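Local coordinates for protein haloacid dehalogenase-like hydrolase (Bacteroides thetaiotaomicron, PDB 2RBK) that probably acts as a magnesium-dependent phosphatase of the haloacid dehalogenase superfamily, and in this crystal holds magnesium and an oxovanadium ligand in its active site, at residues Val14-His19 with Tyr126-Val131; His19-Ser24 with Asn51-Leu56; Gly101-Phe106 with Gln116-Val121; Gln149-Ile154 with Pro176-Val181. All blocks are in the same frame, centred on the assembly; numbering follows the deposited sequence. Where two conformers were deposited one is given.

In the fold
Interaction 1 bridges core loop 14-19 and cap helix 119-128; interaction 2 lies within the Rossmann-like core domain; interactions 3 and 4 lie in the cap. Interaction 4 is the buried one: strand pairing and a buried threonine-aspartate bond, with ten of its eleven touching residues in the interior. Interaction 1 is a surface contact of rings, with neither hydrogen bond nor salt bridge between its segments. Interactions 2 and 3 are partly buried, the former adding a salt bridge to the packing of one isoleucine, the latter resting on one proline. Helix 119-128 serves interactions 1 and 3; neighbouring strands 104-107 and 149-152 join interactions 3 and 4, whose centres are about 10 Å apart.

Interaction 1. Residues Val14-His19 with Tyr126-Val131; sequences VSFETH and YDFLHV
His19 and His130 meet with their rings nearly perpendicular, planes at 85°, in an edge-to-face pair whose edge belongs to His130. Its NE2 comes to 3.2 Å from CG of His19, over one face of that ring. The His19 ring in turn presents its own edge to Phe128: the planes stand at 86°, and His19 CE1 lies 3.5 Å from Phe128 CE1, above the phenyl face. The backbone O of Phe128 lies over the His19 ring, 2.9 Å from His19 CE1, at an angle unfit for a hydrogen bond from either ring nitrogen. This is the tight part, an aromatic cluster in which the middle ring is both face and edge. The His19 CA-CB bond heads toward the other segment, and CG stands opposite the carbonyl carbon (chi1 -53°), which carries the imidazole across the gap. The cluster joins the loop after strand 4-7 of the HAD core to the end of helix 119-128 in the cap, where His130 has positive phi just past the helix; at His130 its rim is exposed.

Phe16 makes the apolar part of the contact. Its CD1 lies 3.7 Å from Phe128 CE2, the two side chains crossing at about a right angle, and its ring edge meets Leu129 CD2 at 3.8 Å from CE1. The same ring touches Asp10, a ligand of the magnesium ion. On the solvent side, Glu17 and Thr18 are exposed and have CB directed away from 126-131.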
loop_
_atom_site.group_PDB
_atom_site.type_symbol
_atom_site.label_atom_id
_atom_site.label_comp_id
_atom_site.label_asym_id
_atom_site.label_seq_id
_atom_site.Cartn_x
_atom_site.Cartn_y
_atom_site.Cartn_z
ATOM N N VAL A 14 6.957 -5.445 -7.254
ATOM C CA VAL A 14 7.874 -4.604 -8.040
ATOM C C VAL A 14 9.135 -4.358 -7.251
ATOM O O VAL A 14 9.106 -3.839 -6.139
ATOM C CB VAL A 14 7.187 -3.269 -8.415
ATOM C CG1 VAL A 14 8.186 -2.371 -9.224
ATOM C CG2 VAL A 14 5.954 -3.465 -9.197
ATOM N N SER A 15 10.281 -4.730 -7.854
ATOM C CA SER A 15 11.566 -4.551 -7.236
ATOM C C SER A 15 11.958 -3.095 -7.097
ATOM O O SER A 15 11.877 -2.355 -8.080
ATOM C CB SER A 15 12.589 -5.260 -8.108
ATOM O OG SER A 15 13.905 -4.961 -7.661
ATOM N N PHE A 16 12.478 -2.676 -5.956
ATOM C CA PHE A 16 12.995 -1.331 -5.790
ATOM C C PHE A 16 14.297 -1.187 -6.561
ATOM O O PHE A 16 14.674 -0.080 -6.933
ATOM C CB PHE A 16 13.254 -1.011 -4.324
ATOM C CG PHE A 16 12.044 -0.664 -3.529
ATOM C CD1 PHE A 16 11.366 0.507 -3.725
ATOM C CD2 PHE A 16 11.538 -1.520 -2.530
ATOM C CE1 PHE A 16 10.246 0.848 -2.951
ATOM C CE2 PHE A 16 10.462 -1.124 -1.811
ATOM C CZ PHE A 16 9.758 0.020 -1.971
ATOM N N GLU A 17 15.000 -2.287 -6.754
ATOM C CA GLU A 17 16.334 -2.214 -7.406
ATOM C C GLU A 17 16.201 -2.167 -8.914
ATOM O O GLU A 17 16.945 -1.406 -9.554
ATOM C CB GLU A 17 17.186 -3.337 -6.799
ATOM C CG GLU A 17 17.454 -3.216 -5.290
ATOM C CD GLU A 17 16.404 -3.657 -4.298
ATOM O OE1 GLU A 17 15.490 -4.505 -4.531
ATOM O OE2 GLU A 17 16.467 -3.094 -3.163
ATOM N N THR A 18 15.253 -2.908 -9.498
ATOM C CA THR A 18 15.080 -2.894 -10.921
ATOM C C THR A 18 13.891 -2.064 -11.365
ATOM O O THR A 18 13.745 -1.732 -12.537
ATOM C CB THR A 18 14.872 -4.298 -11.495
ATOM O OG1 THR A 18 13.590 -4.755 -11.073
ATOM C CG2 THR A 18 15.905 -5.344 -11.027
ATOM N N HIS A 19 12.927 -1.760 -10.526
ATOM C CA HIS A 19 11.677 -1.119 -10.847
ATOM C C HIS A 19 10.782 -1.959 -11.767
ATOM O O HIS A 19 9.914 -1.447 -12.462
ATOM C CB HIS A 19 11.847 0.302 -11.394
ATOM C CG HIS A 19 12.703 1.070 -10.413
ATOM N ND1 HIS A 19 12.293 1.415 -9.139
ATOM C CD2 HIS A 19 14.001 1.493 -10.567
ATOM C CE1 HIS A 19 13.313 2.065 -8.557
ATOM N NE2 HIS A 19 14.367 2.132 -9.399
ATOM N N TYR A 126 9.663 10.635 -7.771
ATOM C CA TYR A 126 9.767 10.736 -9.215
ATOM C C TYR A 126 10.959 9.967 -9.772
ATOM O O TYR A 126 10.882 9.058 -10.587
ATOM C CB TYR A 126 9.878 12.234 -9.611
ATOM C CG TYR A 126 8.708 13.057 -9.105
ATOM C CD1 TYR A 126 7.483 12.499 -8.858
ATOM C CD2 TYR A 126 8.839 14.417 -8.886
ATOM C CE1 TYR A 126 6.435 13.235 -8.412
ATOM C CE2 TYR A 126 7.790 15.193 -8.423
ATOM C CZ TYR A 126 6.586 14.579 -8.180
ATOM O OH TYR A 126 5.504 15.309 -7.730
ATOM N N ASP A 127 12.160 10.364 -9.360
ATOM C CA ASP A 127 13.357 9.852 -10.019
ATOM C C ASP A 127 13.592 8.370 -9.696
ATOM O O ASP A 127 14.135 7.680 -10.552
ATOM C CB ASP A 127 14.611 10.632 -9.642
ATOM C CG ASP A 127 14.574 12.027 -10.238
ATOM O OD1 ASP A 127 13.685 12.291 -11.090
ATOM O OD2 ASP A 127 15.421 12.804 -9.777
ATOM N N PHE A 128 13.149 7.988 -8.506
ATOM C CA PHE A 128 13.280 6.589 -8.094
ATOM C C PHE A 128 12.090 5.720 -8.375
ATOM O O PHE A 128 12.098 4.687 -9.065
ATOM C CB PHE A 128 13.513 6.643 -6.583
ATOM C CG PHE A 128 13.869 5.269 -6.037
ATOM C CD1 PHE A 128 14.968 4.576 -6.531
ATOM C CD2 PHE A 128 13.098 4.744 -5.023
ATOM C CE1 PHE A 128 15.324 3.323 -6.017
ATOM C CE2 PHE A 128 13.437 3.497 -4.541
ATOM C CZ PHE A 128 14.524 2.777 -5.021
ATOM N N LEU A 129 10.970 6.127 -7.741
ATOM C CA LEU A 129 9.801 5.304 -7.828
ATOM C C LEU A 129 9.111 5.591 -9.125
ATOM O O LEU A 129 8.180 4.803 -9.294
ATOM C CB LEU A 129 8.732 5.512 -6.784
ATOM C CG LEU A 129 9.118 5.157 -5.368
ATOM C CD1 LEU A 129 8.026 5.536 -4.402
ATOM C CD2 LEU A 129 9.426 3.654 -5.302
ATOM N N HIS A 130 9.508 6.554 -9.906
ATOM C CA HIS A 130 8.907 6.630 -11.229
ATOM C C HIS A 130 7.435 6.992 -11.161
ATOM O O HIS A 130 6.741 6.534 -12.057
ATOM C CB HIS A 130 8.934 5.259 -11.950
ATOM C CG HIS A 130 10.319 4.784 -12.078
ATOM N ND1 HIS A 130 11.212 5.508 -12.832
ATOM C CD2 HIS A 130 10.942 3.713 -11.554
ATOM C CE1 HIS A 130 12.364 4.877 -12.767
ATOM N NE2 HIS A 130 12.230 3.809 -12.013
ATOM N N VAL A 131 7.100 7.750 -10.128
ATOM C CA VAL A 131 5.725 8.283 -10.151
ATOM C C VAL A 131 5.699 9.509 -11.053
ATOM O O VAL A 131 6.646 10.314 -10.990
ATOM C CB VAL A 131 5.300 8.580 -8.724
ATOM C CG1 VAL A 131 3.995 9.335 -8.641
ATOM C CG2 VAL A 131 5.171 7.244 -7.964
#

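Interaction 2. Residues His19-Ser24 with Asn51-Leu56; sequences HRIPSS and NNLSEL
Ile21 turns its CB toward segment 51-56, and its side chain can be followed outward. CB lies 3.7 Å from Glu55 OE1, and CG1, opposite the carbonyl carbon (chi1 -57°), is at the same distance from that oxygen. CD1 stays beside Glu55 OE1, at 3.6 Å, and also meets CG of Leu56 at 3.9 Å and, farther off, CD2 of Leu53. The isoleucine and glutamate side chains run past each other in opposite directions, one carboxylate oxygen lying along the hydrocarbon.

The other oxygen, OE2, makes the salt bridge. Arg20 NH2 donates to Glu55 OE2 at 2.8 Å, N-H...O 152°. The acceptor is almost in the guanidinium plane, but the donor stands 48° above the carboxylate plane. A water also donates to OE2, at 2.6 Å, and to Ile21 O, so two donors grip this oxygen. A second water donates to Asn52 O and, weakly, to His19 O.

Ile21 and Glu55 both touch Ile26 of helix 23-34, and Asn52 touches Asp10, a magnesium ligand. The arrangement packs two loop-to-helix junctions together beside the DxDx(T/V) loop of a HAD-type Rossmann-like core.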
loop_
_atom_site.group_PDB
_atom_site.type_symbol
_atom_site.label_atom_id
_atom_site.label_comp_id
_atom_site.label_asym_id
_atom_site.label_seq_id
_atom_site.Cartn_x
_atom_site.Cartn_y
_atom_site.Cartn_z
ATOM N N HIS A 19 12.927 -1.760 -10.526
ATOM C CA HIS A 19 11.677 -1.119 -10.847
ATOM C C HIS A 19 10.782 -1.959 -11.767
ATOM O O HIS A 19 9.914 -1.447 -12.462
ATOM C CB HIS A 19 11.847 0.302 -11.394
ATOM C CG HIS A 19 12.703 1.070 -10.413
ATOM N ND1 HIS A 19 12.293 1.415 -9.139
ATOM C CD2 HIS A 19 14.001 1.493 -10.567
ATOM C CE1 HIS A 19 13.313 2.065 -8.557
ATOM N NE2 HIS A 19 14.367 2.132 -9.399
ATOM N N ARG A 20 10.966 -3.282 -11.783
ATOM C CA ARG A 20 10.232 -4.219 -12.552
ATOM C C ARG A 20 9.708 -5.380 -11.702
ATOM O O ARG A 20 10.262 -5.701 -10.657
ATOM C CB ARG A 20 11.094 -4.789 -13.711
ATOM C CG ARG A 20 11.724 -3.684 -14.575
ATOM C CD ARG A 20 10.638 -2.904 -15.300
ATOM N NE ARG A 20 9.738 -3.735 -16.146
ATOM C CZ ARG A 20 9.910 -3.981 -17.420
ATOM N NH1 ARG A 20 10.940 -3.478 -18.109
ATOM N NH2 ARG A 20 9.010 -4.745 -18.016
ATOM N N ILE A 21 8.711 -6.022 -12.234
ATOM C CA ILE A 21 8.173 -7.258 -11.669
ATOM C C ILE A 21 9.040 -8.462 -12.142
ATOM O O ILE A 21 9.263 -8.598 -13.332
ATOM C CB ILE A 21 6.731 -7.490 -12.066
ATOM C CG1 ILE A 21 5.858 -6.292 -11.637
ATOM C CG2 ILE A 21 6.214 -8.797 -11.499
ATOM C CD1 ILE A 21 4.383 -6.418 -12.039
ATOM N N PRO A 22 9.526 -9.298 -11.234
ATOM C CA PRO A 22 10.295 -10.480 -11.667
ATOM C C PRO A 22 9.445 -11.319 -12.627
ATOM O O PRO A 22 8.249 -11.546 -12.451
ATOM C CB PRO A 22 10.578 -11.222 -10.361
ATOM C CG PRO A 22 10.589 -10.113 -9.332
ATOM C CD PRO A 22 9.510 -9.157 -9.789
ATOM N N SER A 23 10.137 -11.887 -13.592
ATOM C CA SER A 23 9.472 -12.774 -14.534
ATOM C C SER A 23 8.796 -13.941 -13.857
ATOM O O SER A 23 7.707 -14.342 -14.259
ATOM C CB SER A 23 10.503 -13.202 -15.566
ATOM O OG SER A 23 11.527 -13.991 -15.074
ATOM N N SER A 24 9.414 -14.492 -12.835
ATOM C CA SER A 24 8.814 -15.640 -12.170
ATOM C C SER A 24 7.563 -15.262 -11.371
ATOM O O SER A 24 6.720 -16.137 -11.131
ATOM C CB SER A 24 9.789 -16.398 -11.305
ATOM O OG SER A 24 10.197 -15.582 -10.224
ATOM N N ASN A 51 1.187 2.926 -11.516
ATOM C CA ASN A 51 1.674 3.028 -12.891
ATOM C C ASN A 51 2.665 1.907 -13.176
ATOM O O ASN A 51 3.332 1.960 -14.207
ATOM C CB ASN A 51 2.319 4.400 -13.157
ATOM C CG ASN A 51 3.658 4.545 -12.442
ATOM O OD1 ASN A 51 3.964 3.856 -11.474
ATOM N ND2 ASN A 51 4.510 5.475 -12.893
ATOM N N ASN A 52 2.750 0.904 -12.305
ATOM C CA ASN A 52 3.852 -0.090 -12.350
ATOM C C ASN A 52 3.341 -1.508 -12.414
ATOM O O ASN A 52 4.120 -2.441 -12.260
ATOM C CB ASN A 52 4.795 0.183 -11.177
ATOM C CG ASN A 52 4.150 0.089 -9.812
ATOM O OD1 ASN A 52 2.905 -0.067 -9.716
ATOM N ND2 ASN A 52 4.978 0.270 -8.789
ATOM N N LEU A 53 2.022 -1.717 -12.704
ATOM C CA LEU A 53 1.420 -3.001 -12.742
ATOM C C LEU A 53 0.920 -3.423 -14.111
ATOM O O LEU A 53 0.189 -4.407 -14.241
ATOM C CB LEU A 53 0.264 -3.169 -11.741
ATOM C CG LEU A 53 0.632 -3.028 -10.280
ATOM C CD1 LEU A 53 -0.651 -3.287 -9.467
ATOM C CD2 LEU A 53 1.737 -3.988 -9.904
ATOM N N SER A 54 1.292 -2.716 -15.205
ATOM C CA SER A 54 0.714 -3.020 -16.511
ATOM C C SER A 54 0.910 -4.453 -16.942
ATOM O O SER A 54 0.060 -4.996 -17.596
ATOM C CB SER A 54 1.223 -2.061 -17.582
ATOM O OG SER A 54 2.597 -2.178 -17.784
ATOM N N GLU A 55 2.014 -5.071 -16.580
ATOM C CA GLU A 55 2.168 -6.464 -16.985
ATOM C C GLU A 55 1.069 -7.383 -16.451
ATOM O O GLU A 55 0.537 -8.289 -17.136
ATOM C CB GLU A 55 3.544 -6.987 -16.584
ATOM C CG GLU A 55 4.644 -6.220 -17.289
ATOM C CD GLU A 55 5.932 -6.246 -16.529
ATOM O OE1 GLU A 55 5.898 -5.977 -15.314
ATOM O OE2 GLU A 55 6.975 -6.483 -17.098
ATOM N N LEU A 56 0.691 -7.150 -15.227
ATOM C CA LEU A 56 -0.350 -7.944 -14.603
ATOM C C LEU A 56 -1.746 -7.530 -15.112
ATOM O O LEU A 56 -2.605 -8.375 -15.327
ATOM C CB LEU A 56 -0.306 -7.859 -13.073
ATOM C CG LEU A 56 0.995 -8.303 -12.430
ATOM C CD1 LEU A 56 0.947 -8.111 -10.937
ATOM C CD2 LEU A 56 1.290 -9.759 -12.811
HETATM O O HOH W 1 6.764 -2.419 -13.061
HETATM O O HOH W 2 8.907 -7.794 -15.871
#

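Interaction 3. Residues Gly101-Phe106 with Gln116-Val121; sequences GVPCIF and QPNEMV
Pro103 pushes its ring into the turn that starts helix 119-128, and Asn118 and Val121 both touch it. The ring atom CG lies 3.2 Å from Asn118 OD1 and 3.6 Å from Val121 CG2, while CB sits 3.5 Å from the backbone O of Gln116. The proline side chain crosses that of Asn118 at about a right angle, and its CD also lies 3.5 Å from Asn118 ND2.

Asn118 is the N-cap of the helix, and its amide both caps the helix and meets the proline ring. With chi1 at 72°, CG sits between the backbone N and the carbonyl carbon, and the amide folds back over the start of the helix. OD1 there accepts from Met120 N at 3.0 Å, a capping bond bent to 138° at the hydrogen, with the donor 42° out of the carbonyl plane. A water lies doubtfully close to ND2 and makes only a weak bond to Gly101 O, so a bridge through it is uncertain. Gly101 has positive phi and closes a Schellman motif at the end of helix 87-100.

Val121 holds CG2 anti to its carbonyl carbon, and its side chain slides along the proline ring in the reverse sense. Phe153 touches Pro103 from outside the two segments. Between the segments themselves, proline ring carbons meet an amide, a carbonyl oxygen and a methyl; Pro103 has no N-H to offer and OD1 spends its bond within its own segment, so the direct contact is van der Waals packing.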
loop_
_atom_site.group_PDB
_atom_site.type_symbol
_atom_site.label_atom_id
_atom_site.label_comp_id
_atom_site.label_asym_id
_atom_site.label_seq_id
_atom_site.Cartn_x
_atom_site.Cartn_y
_atom_site.Cartn_z
ATOM N N GLY A 101 8.335 23.019 7.302
ATOM C CA GLY A 101 8.950 23.060 6.008
ATOM C C GLY A 101 9.145 21.737 5.325
ATOM O O GLY A 101 10.202 21.572 4.686
ATOM N N VAL A 102 8.173 20.825 5.478
ATOM C CA VAL A 102 8.246 19.574 4.733
ATOM C C VAL A 102 7.031 19.424 3.858
ATOM O O VAL A 102 5.948 19.963 4.101
ATOM C CB VAL A 102 8.412 18.387 5.668
ATOM C CG1 VAL A 102 9.645 18.545 6.561
ATOM C CG2 VAL A 102 7.234 18.233 6.576
ATOM N N PRO A 103 7.198 18.666 2.764
ATOM C CA PRO A 103 6.093 18.503 1.829
ATOM C C PRO A 103 5.082 17.463 2.325
ATOM O O PRO A 103 5.355 16.611 3.194
ATOM C CB PRO A 103 6.755 17.947 0.567
ATOM C CG PRO A 103 8.146 17.593 0.927
ATOM C CD PRO A 103 8.452 18.137 2.281
ATOM N N CYS A 104 3.900 17.529 1.707
ATOM C CA CYS A 104 2.845 16.565 2.023
ATOM C C CYS A 104 1.955 16.398 0.795
ATOM O O CYS A 104 1.577 17.383 0.171
ATOM C CB CYS A 104 2.036 17.033 3.220
ATOM S SG CYS A 104 0.892 15.794 3.885
ATOM N N ILE A 105 1.670 15.147 0.466
ATOM C CA ILE A 105 0.720 14.761 -0.582
ATOM C C ILE A 105 -0.642 14.594 0.046
ATOM O O ILE A 105 -0.811 14.044 1.158
ATOM C CB ILE A 105 1.177 13.482 -1.286
ATOM C CG1 ILE A 105 2.513 13.676 -1.999
ATOM C CG2 ILE A 105 0.136 12.890 -2.179
ATOM C CD1 ILE A 105 3.180 12.388 -2.401
ATOM N N PHE A 106 -1.667 15.107 -0.652
ATOM C CA PHE A 106 -3.070 14.998 -0.234
ATOM C C PHE A 106 -3.838 14.307 -1.318
ATOM O O PHE A 106 -3.870 14.811 -2.462
ATOM C CB PHE A 106 -3.671 16.377 0.084
ATOM C CG PHE A 106 -3.033 17.070 1.262
ATOM C CD1 PHE A 106 -1.860 17.801 1.110
ATOM C CD2 PHE A 106 -3.580 16.982 2.530
ATOM C CE1 PHE A 106 -1.279 18.394 2.182
ATOM C CE2 PHE A 106 -3.007 17.620 3.588
ATOM C CZ PHE A 106 -1.821 18.324 3.425
ATOM N N GLN A 116 4.187 22.171 -1.442
ATOM C CA GLN A 116 5.580 22.535 -1.266
ATOM C C GLN A 116 6.565 21.398 -1.531
ATOM O O GLN A 116 7.473 21.075 -0.727
ATOM C CB GLN A 116 5.804 23.164 0.116
ATOM C CG GLN A 116 4.942 24.359 0.450
ATOM C CD GLN A 116 5.239 25.570 -0.365
ATOM O OE1 GLN A 116 6.418 25.819 -0.725
ATOM N NE2 GLN A 116 4.250 26.439 -0.566
ATOM N N PRO A 117 6.440 20.780 -2.697
ATOM C CA PRO A 117 7.339 19.674 -2.976
ATOM C C PRO A 117 8.825 20.083 -2.945
ATOM O O PRO A 117 9.120 21.189 -3.409
ATOM C CB PRO A 117 6.908 19.230 -4.365
ATOM C CG PRO A 117 6.228 20.408 -5.018
ATOM C CD PRO A 117 5.576 21.084 -3.843
ATOM N N ASN A 118 9.699 19.245 -2.412
ATOM C CA ASN A 118 11.133 19.592 -2.207
ATOM C C ASN A 118 12.029 18.393 -2.570
ATOM O O ASN A 118 11.571 17.448 -3.241
ATOM C CB ASN A 118 11.430 20.160 -0.849
ATOM C CG ASN A 118 11.378 19.187 0.298
ATOM O OD1 ASN A 118 11.249 18.003 0.090
ATOM N ND2 ASN A 118 11.504 19.667 1.552
ATOM N N GLU A 119 13.289 18.397 -2.191
ATOM C CA GLU A 119 14.214 17.331 -2.559
ATOM C C GLU A 119 13.685 15.968 -2.168
ATOM O O GLU A 119 13.934 14.968 -2.812
ATOM C CB GLU A 119 15.627 17.507 -2.018
ATOM C CG GLU A 119 16.570 16.305 -2.197
ATOM C CD GLU A 119 16.931 16.023 -3.656
ATOM O OE1 GLU A 119 16.671 16.865 -4.582
ATOM O OE2 GLU A 119 17.573 14.952 -3.873
ATOM N N MET A 120 13.040 15.807 -1.025
ATOM C CA MET A 120 12.568 14.502 -0.683
ATOM C C MET A 120 11.557 13.965 -1.712
ATOM O O MET A 120 11.626 12.749 -2.065
ATOM C CB MET A 120 12.026 14.475 0.775
ATOM C CG MET A 120 13.126 14.887 1.735
ATOM S SD MET A 120 14.280 13.680 2.191
ATOM C CE MET A 120 15.278 13.062 0.879
ATOM N N VAL A 121 10.660 14.806 -2.294
ATOM C CA VAL A 121 9.656 14.317 -3.248
ATOM C C VAL A 121 10.238 13.893 -4.591
ATOM O O VAL A 121 9.931 12.841 -5.201
ATOM C CB VAL A 121 8.568 15.381 -3.508
ATOM C CG1 VAL A 121 7.518 14.882 -4.498
ATOM C CG2 VAL A 121 7.892 15.813 -2.217
HETATM O O HOH W 3 11.453 22.159 1.659
#

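Interaction 4. Residues Gln149-Ile154 with Pro176-Val181; sequences QMTPFI and PAFADV
Asp180 OD1 accepts from the hydroxyl OG1 of Thr151 at 2.7 Å, the shortest polar bond of the contact, on the anti side of the carboxylate and 23° out of its plane. Thr151 puts OG1 opposite the carbonyl carbon (chi1 -59°), alongside the aspartate. Beside this bond a single antiparallel bridge joins the edge strand 149-152 of the three-stranded cap sheet to strand 180-182: Met150 and Val181 form a hydrogen-bonded pair, with Met150 N to Val181 O at 3.0 Å and Val181 N to Met150 O at 2.8 Å. Further along, Ala179 N donates to Pro152 O at 3.1 Å.

The Gln149 amide lies stacked on the Asp180 carboxylate, their planes nearly parallel. Its NE2 is spent on Gly44 O, and Asn69 ND2 bonds both Gln149 OE1 and Asp180 OD2. The side chain of Asp180 comes within about 5 Å of the bound oxovanadium ligand, so the strand pair borders the active site.

Toward the other end the contact turns aromatic. Phe178 and Phe153 lie side by side with planes 39° apart, beside Phe125. In a CH-pi contact Phe178 CB stands over the face of the Phe153 ring, 4.0 Å from its centroid, and Phe178 CD1 touches Thr151 CG2 at 3.4 Å.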
loop_
_atom_site.group_PDB
_atom_site.type_symbol
_atom_site.label_atom_id
_atom_site.label_comp_id
_atom_site.label_asym_id
_atom_site.label_seq_id
_atom_site.Cartn_x
_atom_site.Cartn_y
_atom_site.Cartn_z
ATOM N N GLN A 149 -6.267 10.077 1.977
ATOM C CA GLN A 149 -4.953 9.744 2.480
ATOM C C GLN A 149 -4.055 10.985 2.380
ATOM O O GLN A 149 -4.112 11.716 1.409
ATOM C CB GLN A 149 -4.307 8.576 1.707
ATOM C CG GLN A 149 -2.931 8.183 2.247
ATOM C CD GLN A 149 -2.490 6.867 1.637
ATOM O OE1 GLN A 149 -2.843 5.804 2.207
ATOM N NE2 GLN A 149 -1.800 6.865 0.514
ATOM N N MET A 150 -3.230 11.187 3.419
ATOM C CA MET A 150 -2.159 12.171 3.364
ATOM C C MET A 150 -0.840 11.477 3.488
ATOM O O MET A 150 -0.718 10.524 4.263
ATOM C CB MET A 150 -2.261 13.161 4.507
ATOM C CG MET A 150 -3.460 13.901 4.686
ATOM S SD MET A 150 -3.570 14.889 6.141
ATOM C CE MET A 150 -3.672 13.979 7.606
ATOM N N THR A 151 0.150 11.966 2.788
ATOM C CA THR A 151 1.505 11.387 2.806
ATOM C C THR A 151 2.515 12.476 3.135
ATOM O O THR A 151 3.058 13.116 2.197
ATOM C CB THR A 151 1.748 10.660 1.494
ATOM O OG1 THR A 151 0.742 9.636 1.365
ATOM C CG2 THR A 151 3.119 10.030 1.513
ATOM N N PRO A 152 2.721 12.735 4.409
ATOM C CA PRO A 152 3.741 13.699 4.825
ATOM C C PRO A 152 5.137 13.111 4.767
ATOM O O PRO A 152 5.383 11.959 5.103
ATOM C CB PRO A 152 3.352 13.999 6.312
ATOM C CG PRO A 152 2.727 12.711 6.740
ATOM C CD PRO A 152 1.928 12.241 5.569
ATOM N N PHE A 153 6.100 13.959 4.324
ATOM C CA PHE A 153 7.492 13.563 4.224
ATOM C C PHE A 153 8.144 13.935 5.554
ATOM O O PHE A 153 8.897 14.905 5.701
ATOM C CB PHE A 153 8.158 14.250 3.017
ATOM C CG PHE A 153 7.772 13.578 1.737
ATOM C CD1 PHE A 153 6.462 13.752 1.283
ATOM C CD2 PHE A 153 8.572 12.747 0.967
ATOM C CE1 PHE A 153 6.050 13.146 0.121
ATOM C CE2 PHE A 153 8.166 12.135 -0.215
ATOM C CZ PHE A 153 6.848 12.314 -0.621
ATOM N N ILE A 154 7.800 13.149 6.606
ATOM C CA ILE A 154 8.260 13.377 8.003
ATOM C C ILE A 154 9.059 12.201 8.476
ATOM O O ILE A 154 8.781 11.064 8.114
ATOM C CB ILE A 154 7.045 13.622 8.931
ATOM C CG1 ILE A 154 5.982 12.519 8.887
ATOM C CG2 ILE A 154 6.494 15.017 8.591
ATOM C CD1 ILE A 154 4.881 12.725 9.890
ATOM N N PRO A 176 11.197 4.541 3.826
ATOM C CA PRO A 176 11.544 5.350 5.034
ATOM C C PRO A 176 11.340 6.853 4.942
ATOM O O PRO A 176 11.259 7.677 5.902
ATOM C CB PRO A 176 13.031 4.942 5.230
ATOM C CG PRO A 176 13.215 3.725 4.410
ATOM C CD PRO A 176 12.326 3.819 3.179
ATOM N N ALA A 177 11.277 7.486 3.756
ATOM C CA ALA A 177 11.265 8.944 3.900
ATOM C C ALA A 177 9.945 9.647 4.175
ATOM O O ALA A 177 9.828 10.891 4.318
ATOM C CB ALA A 177 11.807 9.484 2.570
ATOM N N PHE A 178 8.872 8.885 4.287
ATOM C CA PHE A 178 7.526 9.442 4.393
ATOM C C PHE A 178 6.606 8.416 5.001
ATOM O O PHE A 178 6.978 7.257 5.100
ATOM C CB PHE A 178 7.058 9.805 3.004
ATOM C CG PHE A 178 6.966 8.667 1.978
ATOM C CD1 PHE A 178 5.794 7.944 1.854
ATOM C CD2 PHE A 178 8.040 8.336 1.122
ATOM C CE1 PHE A 178 5.695 6.928 0.908
ATOM C CE2 PHE A 178 7.947 7.323 0.169
ATOM C CZ PHE A 178 6.753 6.626 0.076
ATOM N N ALA A 179 5.414 8.847 5.365
ATOM C CA ALA A 179 4.406 7.968 5.945
ATOM C C ALA A 179 3.073 8.233 5.252
ATOM O O ALA A 179 2.847 9.332 4.768
ATOM C CB ALA A 179 4.289 8.192 7.454
ATOM N N ASP A 180 2.167 7.259 5.317
ATOM C CA ASP A 180 0.806 7.400 4.858
ATOM C C ASP A 180 -0.132 7.467 6.056
ATOM O O ASP A 180 -0.052 6.613 6.947
ATOM C CB ASP A 180 0.385 6.207 3.999
ATOM C CG ASP A 180 1.094 6.083 2.666
ATOM O OD1 ASP A 180 1.446 7.111 2.042
ATOM O OD2 ASP A 180 1.236 4.882 2.253
ATOM N N VAL A 181 -1.027 8.426 6.039
ATOM C CA VAL A 181 -1.970 8.700 7.107
ATOM C C VAL A 181 -3.373 8.504 6.534
ATOM O O VAL A 181 -3.724 9.106 5.517
ATOM C CB VAL A 181 -1.775 10.113 7.631
ATOM C CG1 VAL A 181 -2.739 10.372 8.804
ATOM C CG2 VAL A 181 -0.351 10.331 8.098
#